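Local coordinates for protein ATP-dependent 6-phosphofructokinase subunit beta (Saccharomyces cerevisiae, PDB 3O8O) that catalyses the ATP-dependent phosphorylation of fructose 6-phosphate to fructose 1,6-bisphosphate, the first committing step of glycolysis, at residues 187-192 and 244-249. Numbering follows the deposited sequence.
With F6P (6-O-phosphono-beta-D-fructofuranose), chain I.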
loop_
_atom_site.group_PDB
_atom_site.type_symbol
_atom_site.label_atom_id
_atom_site.label_comp_id
_atom_site.label_asym_id
_atom_site.label_seq_id
_atom_site.Cartn_x
_atom_site.Cartn_y
_atom_site.Cartn_z
ATOM N N SER B 187 -48.686 0.547 -3.945
ATOM C CA SER B 187 -49.208 1.219 -2.771
ATOM C C SER B 187 -50.711 1.069 -2.719
ATOM O O SER B 187 -51.269 0.839 -1.658
ATOM C CB SER B 187 -48.862 2.721 -2.785
ATOM O OG SER B 187 -47.508 2.966 -2.454
ATOM N N HIS B 188 -51.359 1.216 -3.871
ATOM C CA HIS B 188 -52.812 1.129 -3.967
ATOM C C HIS B 188 -53.319 -0.182 -4.580
ATOM O O HIS B 188 -54.494 -0.301 -4.921
ATOM C CB HIS B 188 -53.314 2.296 -4.797
ATOM C CG HIS B 188 -53.022 3.630 -4.196
ATOM N ND1 HIS B 188 -51.761 4.011 -3.805
ATOM C CD2 HIS B 188 -53.823 4.695 -3.963
ATOM C CE1 HIS B 188 -51.794 5.256 -3.361
ATOM N NE2 HIS B 188 -53.034 5.694 -3.446
ATOM N N SER B 189 -52.432 -1.167 -4.701
ATOM C CA SER B 189 -52.756 -2.455 -5.318
ATOM C C SER B 189 -53.598 -2.242 -6.569
ATOM O O SER B 189 -54.591 -2.930 -6.783
ATOM C CB SER B 189 -53.494 -3.337 -4.334
ATOM O OG SER B 189 -52.668 -3.612 -3.221
ATOM N N ARG B 190 -53.174 -1.266 -7.378
ATOM C CA ARG B 190 -53.842 -0.888 -8.608
ATOM C C ARG B 190 -53.415 -1.667 -9.828
ATOM O O ARG B 190 -52.570 -2.577 -9.778
ATOM C CB ARG B 190 -53.620 0.581 -8.913
ATOM C CG ARG B 190 -54.040 1.508 -7.824
ATOM C CD ARG B 190 -54.246 2.885 -8.405
ATOM N NE ARG B 190 -54.289 3.907 -7.375
ATOM C CZ ARG B 190 -54.716 5.142 -7.597
ATOM N NH1 ARG B 190 -55.133 5.468 -8.817
ATOM N NH2 ARG B 190 -54.719 6.049 -6.620
ATOM N N ALA B 191 -54.025 -1.271 -10.940
ATOM C CA ALA B 191 -53.770 -1.856 -12.241
ATOM C C ALA B 191 -53.471 -0.713 -13.206
ATOM O O ALA B 191 -54.142 0.328 -13.202
ATOM C CB ALA B 191 -54.978 -2.623 -12.699
ATOM N N PHE B 192 -52.440 -0.900 -14.020
ATOM C CA PHE B 192 -52.048 0.116 -14.980
ATOM C C PHE B 192 -51.925 -0.488 -16.371
ATOM O O PHE B 192 -51.414 -1.605 -16.561
ATOM C CB PHE B 192 -50.692 0.747 -14.593
ATOM C CG PHE B 192 -50.765 1.769 -13.473
ATOM C CD1 PHE B 192 -50.563 1.392 -12.145
ATOM C CD2 PHE B 192 -51.024 3.109 -13.754
ATOM C CE1 PHE B 192 -50.622 2.335 -11.124
ATOM C CE2 PHE B 192 -51.081 4.058 -12.734
ATOM C CZ PHE B 192 -50.882 3.672 -11.421
ATOM N N GLY B 244 -52.001 -13.089 -4.606
ATOM C CA GLY B 244 -51.082 -12.208 -3.907
ATOM C C GLY B 244 -50.630 -10.931 -4.596
ATOM O O GLY B 244 -50.670 -9.848 -3.985
ATOM N N LYS B 245 -50.193 -11.042 -5.852
ATOM C CA LYS B 245 -49.727 -9.876 -6.574
ATOM C C LYS B 245 -50.657 -8.676 -6.379
ATOM O O LYS B 245 -51.798 -8.716 -6.802
ATOM C CB LYS B 245 -49.589 -10.218 -8.047
ATOM C CG LYS B 245 -48.884 -9.126 -8.855
ATOM C CD LYS B 245 -48.363 -9.696 -10.156
ATOM C CE LYS B 245 -48.005 -8.605 -11.126
ATOM N NZ LYS B 245 -47.748 -9.216 -12.463
ATOM N N ARG B 246 -50.162 -7.622 -5.724
ATOM C CA ARG B 246 -50.937 -6.415 -5.449
ATOM C C ARG B 246 -51.137 -5.520 -6.654
ATOM O O ARG B 246 -52.054 -4.696 -6.688
ATOM C CB ARG B 246 -50.242 -5.570 -4.400
ATOM C CG ARG B 246 -50.033 -6.243 -3.064
ATOM C CD ARG B 246 -49.379 -5.265 -2.060
ATOM N NE ARG B 246 -50.039 -3.970 -2.031
ATOM C CZ ARG B 246 -50.552 -3.440 -0.939
ATOM N NH1 ARG B 246 -50.474 -4.102 0.190
ATOM N NH2 ARG B 246 -51.142 -2.255 -0.982
ATOM N N THR B 247 -50.264 -5.673 -7.638
ATOM C CA THR B 247 -50.300 -4.836 -8.826
ATOM C C THR B 247 -50.632 -5.594 -10.092
ATOM O O THR B 247 -50.413 -6.801 -10.189
ATOM C CB THR B 247 -48.919 -4.154 -9.070
ATOM O OG1 THR B 247 -47.875 -5.147 -8.987
ATOM C CG2 THR B 247 -48.665 -3.020 -8.060
ATOM N N THR B 248 -51.147 -4.853 -11.071
ATOM C CA THR B 248 -51.479 -5.407 -12.381
ATOM C C THR B 248 -50.979 -4.420 -13.454
ATOM O O THR B 248 -51.433 -3.276 -13.578
ATOM C CB THR B 248 -53.003 -5.702 -12.503
ATOM O OG1 THR B 248 -53.325 -6.822 -11.668
ATOM C CG2 THR B 248 -53.385 -6.047 -13.929
ATOM N N ILE B 249 -49.997 -4.892 -14.207
ATOM C CA ILE B 249 -49.352 -4.109 -15.243
ATOM C C ILE B 249 -49.551 -4.848 -16.545
ATOM O O ILE B 249 -49.056 -5.974 -16.719
ATOM C CB ILE B 249 -47.791 -3.959 -14.970
ATOM C CG1 ILE B 249 -47.555 -3.274 -13.627
ATOM C CG2 ILE B 249 -47.122 -3.099 -16.063
ATOM C CD1 ILE B 249 -48.156 -1.902 -13.570
HETATM O O1 F6P I . -51.780 13.149 -4.507
HETATM C C1 F6P I . -52.155 14.058 -5.517
HETATM C C2 F6P I . -52.085 13.394 -6.894
HETATM O O2 F6P I . -50.776 12.860 -7.134
HETATM C C3 F6P I . -52.488 14.450 -7.956
HETATM O O3 F6P I . -51.361 15.048 -8.615
HETATM C C4 F6P I . -53.396 13.655 -8.916
HETATM O O4 F6P I . -54.346 14.507 -9.565
HETATM C C5 F6P I . -54.037 12.602 -7.972
HETATM O O5 F6P I . -53.040 12.334 -6.961
HETATM C C6 F6P I . -54.369 11.315 -8.734
HETATM O O6 F6P I . -54.955 10.364 -7.834
HETATM P P F6P I . -55.275 9.019 -8.672
HETATM O O1P F6P I . -54.596 8.619 -9.929
HETATM O O2P F6P I . -55.954 7.822 -7.839
HETATM O O3P F6P I . -53.930 8.488 -7.972
#
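The carbonyl oxygen of Arg-190 takes a hydrogen bond from Thr-248 N (N to Arg-190 O 3.0 Å, N-H...O 141°), the donor lying in the carbonyl plane, and a weaker CA-H contact from Thr-247 (CA to Arg-190 O 3.3 Å). Phe-192 N bonds to Thr-248 O almost straight (163°). The pairs Ala-191/Thr-248 and Phe-192/Ile-249 give the parallel register; strand 191-196 lies between 248-253 and 281-285. Ala-191 CB meets Thr-248 CB at 3.7 Å on one face; on the other, Ile-249 CD1 lies 3.8 Å from Phe-192 CB. Before the strands begin, the Arg-241 guanidinium bonds to Ser-189 O through NH2 and to Arg-246 O through NH1. Arg-246 bends at chi3 (48°), and Ser-189 OG sits over one face of its guanidinium, while NE makes a weak hydrogen bond to Asn-186 O. Arg-246 NH1 forms a salt bridge with an acidic side chain of the other protein's chain; an alanine here would probably leave that carboxylate without its mate and Ser-189 OG without its flat neighbour. Arg-190, extended from CG to NE, reaches the F6P phosphate, NH1 donating to O2P at 2.7 Å. Arg-282, which also binds this sugar phosphate, lies beside it, and the other protein's chain hydrogen-bonds to F6P as well. This is consistent with backbone pairing through Arg-190 O holding the arginine's root in place at a site shared between subunits.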